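Local coordinates for fatty acid-binding protein TM_1468 (Thermotoga maritima, PDB 1VPV) that binds long-chain fatty acids such as palmitate and may take part in lipid transport or fatty acid metabolism, at residues D24-W29 / I272-G277; S240-I245 / I293-R298. All coordinates share one frame; numbering follows the deposited sequence.

Interaction 1. Residues D24-W29 / I272-G277; sequences DVPFSW and IISPMG
The loop 24-29 runs past the end of strand 267-275, with Asp24 nearest Met276 and Pro26 nearest Ser274. In this DegV fold the contact joins the loop after strand 15-20 to an outermost strand of the other sheet, just before helix 278-284, whose N-cap position is Gly277. Two direct hydrogen bonds fix it. Ser274 OG donates a hydrogen bond to Asp24 O (2.5 Å) from above the carbonyl plane; its chi1 of -173° turns OG anti to the backbone N, up to the loop. Asp24 OD1 accepts a nearly straight hydrogen bond (168°) from Gly277 N at 2.8 Å; the N-H comes from above the carboxylate plane. Ser134 holds OD2. Replacing Asp24 by an alanine is likely to leave Gly277 N and Ser134 OG without their shared partner. Met276, a selenomethionine, points away overall, yet its CG lies 3.4 Å from Asp24 OD2; it also touches the bound palmitic acid. Apolar contacts and a water, bridging Phe27 N and Ile273 O, complete it. Phe27 CE2 meets Pro275 CG at 3.6 Å. Ile272 spreads its branches along the indole of Trp29: CG2 lies 3.7 Å from Trp29 CZ2, and CD1 3.7 Å from NE1.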
loop_
_atom_site.group_PDB
_atom_site.type_symbol
_atom_site.label_atom_id
_atom_site.label_comp_id
_atom_site.label_asym_id
_atom_site.label_seq_id
_atom_site.Cartn_x
_atom_site.Cartn_y
_atom_site.Cartn_z
ATOM N N ASP A 24 -3.972 1.626 0.949
ATOM C CA ASP A 24 -4.441 2.667 0.029
ATOM C C ASP A 24 -5.214 2.019 -1.126
ATOM O O ASP A 24 -4.948 2.280 -2.307
ATOM C CB ASP A 24 -3.256 3.475 -0.523
ATOM C CG ASP A 24 -2.444 4.170 0.559
ATOM O OD1 ASP A 24 -3.007 4.477 1.636
ATOM O OD2 ASP A 24 -1.228 4.448 0.316
ATOM N N VAL A 25 -6.156 1.154 -0.769
ATOM C CA VAL A 25 -6.923 0.371 -1.730
ATOM C C VAL A 25 -7.828 1.266 -2.578
ATOM O O VAL A 25 -8.502 2.166 -2.033
ATOM C CB VAL A 25 -7.766 -0.761 -1.020
ATOM C CG1 VAL A 25 -8.885 -0.176 -0.158
ATOM C CG2 VAL A 25 -8.323 -1.761 -2.047
ATOM N N PRO A 26 -7.853 1.047 -3.913
ATOM C CA PRO A 26 -8.704 1.922 -4.758
ATOM C C PRO A 26 -10.147 1.855 -4.316
ATOM O O PRO A 26 -10.614 0.779 -3.936
ATOM C CB PRO A 26 -8.512 1.355 -6.158
ATOM C CG PRO A 26 -7.141 0.640 -6.081
ATOM C CD PRO A 26 -7.128 0.048 -4.710
ATOM N N PHE A 27 -10.857 2.975 -4.319
ATOM C CA PHE A 27 -12.191 2.966 -3.692
ATOM C C PHE A 27 -13.082 1.901 -4.307
ATOM O O PHE A 27 -13.780 1.204 -3.576
ATOM C CB PHE A 27 -12.851 4.368 -3.708
ATOM C CG PHE A 27 -12.054 5.389 -2.944
ATOM C CD1 PHE A 27 -11.859 5.240 -1.573
ATOM C CD2 PHE A 27 -11.415 6.434 -3.595
ATOM C CE1 PHE A 27 -11.059 6.141 -0.859
ATOM C CE2 PHE A 27 -10.628 7.357 -2.883
ATOM C CZ PHE A 27 -10.451 7.199 -1.517
ATOM N N SER A 28 -13.047 1.760 -5.637
ATOM C CA SER A 28 -14.018 0.921 -6.341
ATOM C C SER A 28 -13.773 -0.560 -6.128
ATOM O O SER A 28 -14.676 -1.370 -6.294
ATOM C CB SER A 28 -14.029 1.236 -7.840
ATOM O OG SER A 28 -12.717 1.261 -8.374
ATOM N N TRP A 29 -12.554 -0.929 -5.764
ATOM C CA TRP A 29 -12.211 -2.323 -5.590
ATOM C C TRP A 29 -12.798 -2.879 -4.336
ATOM O O TRP A 29 -12.832 -4.099 -4.166
ATOM C CB TRP A 29 -10.723 -2.506 -5.505
ATOM C CG TRP A 29 -10.008 -2.302 -6.792
ATOM C CD1 TRP A 29 -10.460 -1.655 -7.899
ATOM C CD2 TRP A 29 -8.687 -2.728 -7.079
ATOM N NE1 TRP A 29 -9.507 -1.664 -8.874
ATOM C CE2 TRP A 29 -8.401 -2.318 -8.399
ATOM C CE3 TRP A 29 -7.713 -3.436 -6.346
ATOM C CZ2 TRP A 29 -7.187 -2.584 -9.012
ATOM C CZ3 TRP A 29 -6.508 -3.710 -6.939
ATOM C CH2 TRP A 29 -6.242 -3.276 -8.273
ATOM N N ILE A 272 -5.054 1.825 -12.414
ATOM C CA ILE A 272 -6.001 2.664 -11.709
ATOM C C ILE A 272 -5.180 3.566 -10.766
ATOM O O ILE A 272 -4.057 3.233 -10.424
ATOM C CB ILE A 272 -7.035 1.801 -10.960
ATOM C CG1 ILE A 272 -8.073 2.670 -10.298
ATOM C CG2 ILE A 272 -6.351 0.887 -9.912
ATOM C CD1 ILE A 272 -9.317 1.917 -9.919
ATOM N N ILE A 273 -5.733 4.715 -10.412
ATOM C CA ILE A 273 -5.087 5.650 -9.516
ATOM C C ILE A 273 -5.761 5.562 -8.146
ATOM O O ILE A 273 -6.981 5.508 -8.059
ATOM C CB ILE A 273 -5.162 7.094 -10.090
ATOM C CG1 ILE A 273 -4.191 7.214 -11.276
ATOM C CG2 ILE A 273 -4.793 8.139 -9.035
ATOM C CD1 ILE A 273 -4.390 8.466 -12.098
ATOM N N SER A 274 -4.961 5.562 -7.086
ATOM C CA SER A 274 -5.462 5.561 -5.715
ATOM C C SER A 274 -4.762 6.595 -4.825
ATOM O O SER A 274 -3.531 6.564 -4.653
ATOM C CB SER A 274 -5.256 4.185 -5.096
ATOM O OG SER A 274 -5.877 4.093 -3.837
ATOM N N PRO A 275 -5.534 7.493 -4.226
ATOM C CA PRO A 275 -4.903 8.444 -3.325
ATOM C C PRO A 275 -4.349 7.754 -2.067
ATOM O O PRO A 275 -4.956 6.837 -1.548
ATOM C CB PRO A 275 -6.040 9.388 -2.956
ATOM C CG PRO A 275 -7.257 8.630 -3.194
ATOM C CD PRO A 275 -6.983 7.689 -4.316
HETATM N N MSE A 276 -3.202 8.188 -1.590
HETATM C CA MSE A 276 -2.644 7.599 -0.374
HETATM C C MSE A 276 -3.425 8.098 0.845
HETATM O O MSE A 276 -3.777 9.299 0.949
HETATM C CB MSE A 276 -1.161 7.947 -0.236
HETATM C CG MSE A 276 -0.296 7.325 -1.269
HETATM SE SE MSE A 276 1.444 8.262 -1.615
HETATM C CE MSE A 276 2.681 6.656 -1.520
ATOM N N GLY A 277 -3.704 7.165 1.753
ATOM C CA GLY A 277 -4.493 7.465 2.959
ATOM C C GLY A 277 -3.761 8.341 3.973
ATOM O O GLY A 277 -2.677 8.860 3.710
HETATM O O HOH W 1 -9.249 4.953 -6.396
#

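Interaction 2. Residues S240-I245 / I293-R298; sequences SKLRVI and IEVLER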
loop_
_atom_site.group_PDB
_atom_site.type_symbol
_atom_site.label_atom_id
_atom_site.label_comp_id
_atom_site.label_asym_id
_atom_site.label_seq_id
_atom_site.Cartn_x
_atom_site.Cartn_y
_atom_site.Cartn_z
ATOM N N SER A 240 7.624 -5.756 -20.700
ATOM C CA SER A 240 6.942 -6.759 -19.871
ATOM C C SER A 240 5.458 -6.379 -19.642
ATOM O O SER A 240 5.067 -5.233 -19.753
ATOM C CB SER A 240 7.688 -6.947 -18.533
ATOM O OG SER A 240 8.997 -7.475 -18.754
ATOM N N LYS A 241 4.637 -7.372 -19.351
ATOM C CA LYS A 241 3.225 -7.157 -19.066
ATOM C C LYS A 241 3.048 -6.796 -17.603
ATOM O O LYS A 241 3.454 -7.564 -16.729
ATOM C CB LYS A 241 2.433 -8.431 -19.327
ATOM C CG LYS A 241 1.639 -8.500 -20.623
ATOM C CD LYS A 241 0.406 -9.423 -20.396
ATOM C CE LYS A 241 -0.221 -9.891 -21.661
ATOM N NZ LYS A 241 0.777 -10.694 -22.397
ATOM N N LEU A 242 2.396 -5.668 -17.335
ATOM C CA LEU A 242 2.240 -5.191 -15.981
ATOM C C LEU A 242 0.788 -4.857 -15.657
ATOM O O LEU A 242 0.027 -4.501 -16.545
ATOM C CB LEU A 242 3.030 -3.899 -15.814
ATOM C CG LEU A 242 4.519 -3.791 -16.090
ATOM C CD1 LEU A 242 4.960 -2.417 -15.636
ATOM C CD2 LEU A 242 5.316 -4.897 -15.355
ATOM N N ARG A 243 0.417 -4.946 -14.383
ATOM C CA ARG A 243 -0.761 -4.212 -13.872
ATOM C C ARG A 243 -0.271 -3.250 -12.783
ATOM O O ARG A 243 0.698 -3.538 -12.102
ATOM C CB ARG A 243 -1.836 -5.148 -13.338
ATOM C CG ARG A 243 -2.447 -6.038 -14.400
ATOM C CD ARG A 243 -3.755 -6.703 -13.944
ATOM N NE ARG A 243 -3.516 -7.608 -12.816
ATOM C CZ ARG A 243 -4.383 -8.526 -12.373
ATOM N NH1 ARG A 243 -5.548 -8.677 -12.954
ATOM N NH2 ARG A 243 -4.071 -9.317 -11.341
ATOM N N VAL A 244 -0.951 -2.125 -12.614
ATOM C CA VAL A 244 -0.409 -0.983 -11.862
ATOM C C VAL A 244 -1.482 -0.214 -11.078
ATOM O O VAL A 244 -2.580 0.042 -11.586
ATOM C CB VAL A 244 0.228 0.040 -12.837
ATOM C CG1 VAL A 244 0.913 1.162 -12.089
ATOM C CG2 VAL A 244 1.219 -0.647 -13.741
ATOM N N ILE A 245 -1.147 0.161 -9.850
ATOM C CA ILE A 245 -1.881 1.178 -9.122
ATOM C C ILE A 245 -0.949 2.367 -8.973
ATOM O O ILE A 245 0.062 2.262 -8.334
ATOM C CB ILE A 245 -2.317 0.671 -7.738
ATOM C CG1 ILE A 245 -3.194 -0.573 -7.901
ATOM C CG2 ILE A 245 -3.095 1.754 -6.952
ATOM C CD1 ILE A 245 -3.705 -1.130 -6.558
ATOM N N ILE A 293 3.383 -2.079 -8.540
ATOM C CA ILE A 293 3.465 -2.770 -9.799
ATOM C C ILE A 293 3.297 -4.274 -9.590
ATOM O O ILE A 293 3.891 -4.828 -8.670
ATOM C CB ILE A 293 4.861 -2.556 -10.456
ATOM C CG1 ILE A 293 5.150 -1.068 -10.716
ATOM C CG2 ILE A 293 4.996 -3.370 -11.696
ATOM C CD1 ILE A 293 4.439 -0.469 -11.850
ATOM N N GLU A 294 2.486 -4.909 -10.454
ATOM C CA GLU A 294 2.389 -6.367 -10.602
ATOM C C GLU A 294 2.924 -6.779 -11.960
ATOM O O GLU A 294 2.387 -6.400 -13.004
ATOM C CB GLU A 294 0.943 -6.873 -10.498
ATOM C CG GLU A 294 0.791 -8.401 -10.831
ATOM C CD GLU A 294 -0.668 -8.876 -10.999
ATOM O OE1 GLU A 294 -1.590 -8.025 -10.877
ATOM O OE2 GLU A 294 -0.898 -10.101 -11.257
ATOM N N VAL A 295 3.958 -7.602 -11.945
ATOM C CA VAL A 295 4.474 -8.191 -13.176
ATOM C C VAL A 295 3.658 -9.465 -13.475
ATOM O O VAL A 295 3.627 -10.398 -12.677
ATOM C CB VAL A 295 5.979 -8.536 -13.043
ATOM C CG1 VAL A 295 6.567 -9.031 -14.360
ATOM C CG2 VAL A 295 6.754 -7.327 -12.549
ATOM N N LEU A 296 2.982 -9.471 -14.614
ATOM C CA LEU A 296 2.281 -10.656 -15.112
ATOM C C LEU A 296 3.173 -11.563 -15.936
ATOM O O LEU A 296 3.033 -12.768 -15.901
ATOM C CB LEU A 296 1.111 -10.231 -15.988
ATOM C CG LEU A 296 0.118 -9.293 -15.320
ATOM C CD1 LEU A 296 -0.803 -8.696 -16.355
ATOM C CD2 LEU A 296 -0.671 -10.064 -14.293
ATOM N N GLU A 297 4.075 -10.966 -16.696
ATOM C CA GLU A 297 4.913 -11.694 -17.649
ATOM C C GLU A 297 6.130 -10.834 -17.902
ATOM O O GLU A 297 5.981 -9.664 -18.259
ATOM C CB GLU A 297 4.149 -11.901 -18.963
ATOM C CG GLU A 297 4.792 -12.884 -19.921
ATOM C CD GLU A 297 3.960 -13.161 -21.198
ATOM O OE1 GLU A 297 2.756 -12.812 -21.280
ATOM O OE2 GLU A 297 4.521 -13.765 -22.131
ATOM N N ARG A 298 7.328 -11.366 -17.677
ATOM C CA ARG A 298 8.546 -10.636 -18.055
ATOM C C ARG A 298 8.865 -11.022 -19.485
ATOM O O ARG A 298 8.763 -12.184 -19.838
ATOM C CB ARG A 298 9.745 -10.945 -17.151
ATOM C CG ARG A 298 9.407 -11.271 -15.747
ATOM C CD ARG A 298 10.474 -10.859 -14.733
ATOM N NE ARG A 298 9.913 -11.076 -13.387
ATOM C CZ ARG A 298 10.095 -10.294 -12.325
ATOM N NH1 ARG A 298 10.848 -9.204 -12.388
ATOM N NH2 ARG A 298 9.507 -10.607 -11.184
#
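Arg243 and Glu294 lie side by side on one face of an antiparallel strand pair, pointing the same way. Strands 241-248 and 289-295 are neighbours in a mixed sheet of the DegV fold, and a classic beta bulge interrupts their pairing: Leu296 and Glu297 both face Lys241. Leu296 N bonds to Lys241 O at 2.9 Å, while the bond from Glu297 N to the same oxygen is weak; Lys241 N bonds to Glu297 O. Beyond the bulge, Arg243 and Glu294 exchange two backbone hydrogen bonds and add a salt bridge. The bend at chi3 of Arg243 (-64°) brings the guanidinium edge round to a single oxygen, Glu294 OE1, in the guanidinium plane and 2.8 Å from both NE and NH2. The carboxylate plane is turned 60° from it: NH2 is taken by the syn lone pair of OE1, while NE comes from above the carboxylate plane. Both charges have second partners: Arg243 NH1 pairs with Glu146, and Glu294 OE2 with Arg164. Leu296 crosses Arg243 at about a right angle, its CD1 3.7 Å from Arg243 CG. On the face of Arg243 and Glu294, Lys241 NZ reaches Glu297 OE1 (3.1 Å) in a second salt bridge. The other face is apolar. Leu242 CD2 sits 4.0 Å from both Ile293 CG2 and Val295 CG2. Helix 252-263 covers Val244 and Ile293, which lie alongside each other, Ile293 CD1 3.7 Å from Val244 CG2.

Overall arrangement
From the N terminus, the chain leaves strand 15-20 and enters loop 24-29. Interaction 1 closes the longer span, when strand 267-275 returns to that loop after 242 intervening residues. Before that return, the chain has passed through 240-245. Interaction 2 closes later, when 293-298 pairs with 240-245 across 47 residues. The two spans therefore cross rather than nest. Strand 241-248 lies between strands 267-275 and 289-295, so both contacts reach one sheet. They also touch: Ile272 N probably bonds to Val244 O, and Ile245 packs on Trp29 and Ser274. Interaction 1 ties the loop after strand 15-20, of one sheet, to edge strand 267-275 of the other, beside the palmitate; interaction 2 joins strands within one sheet.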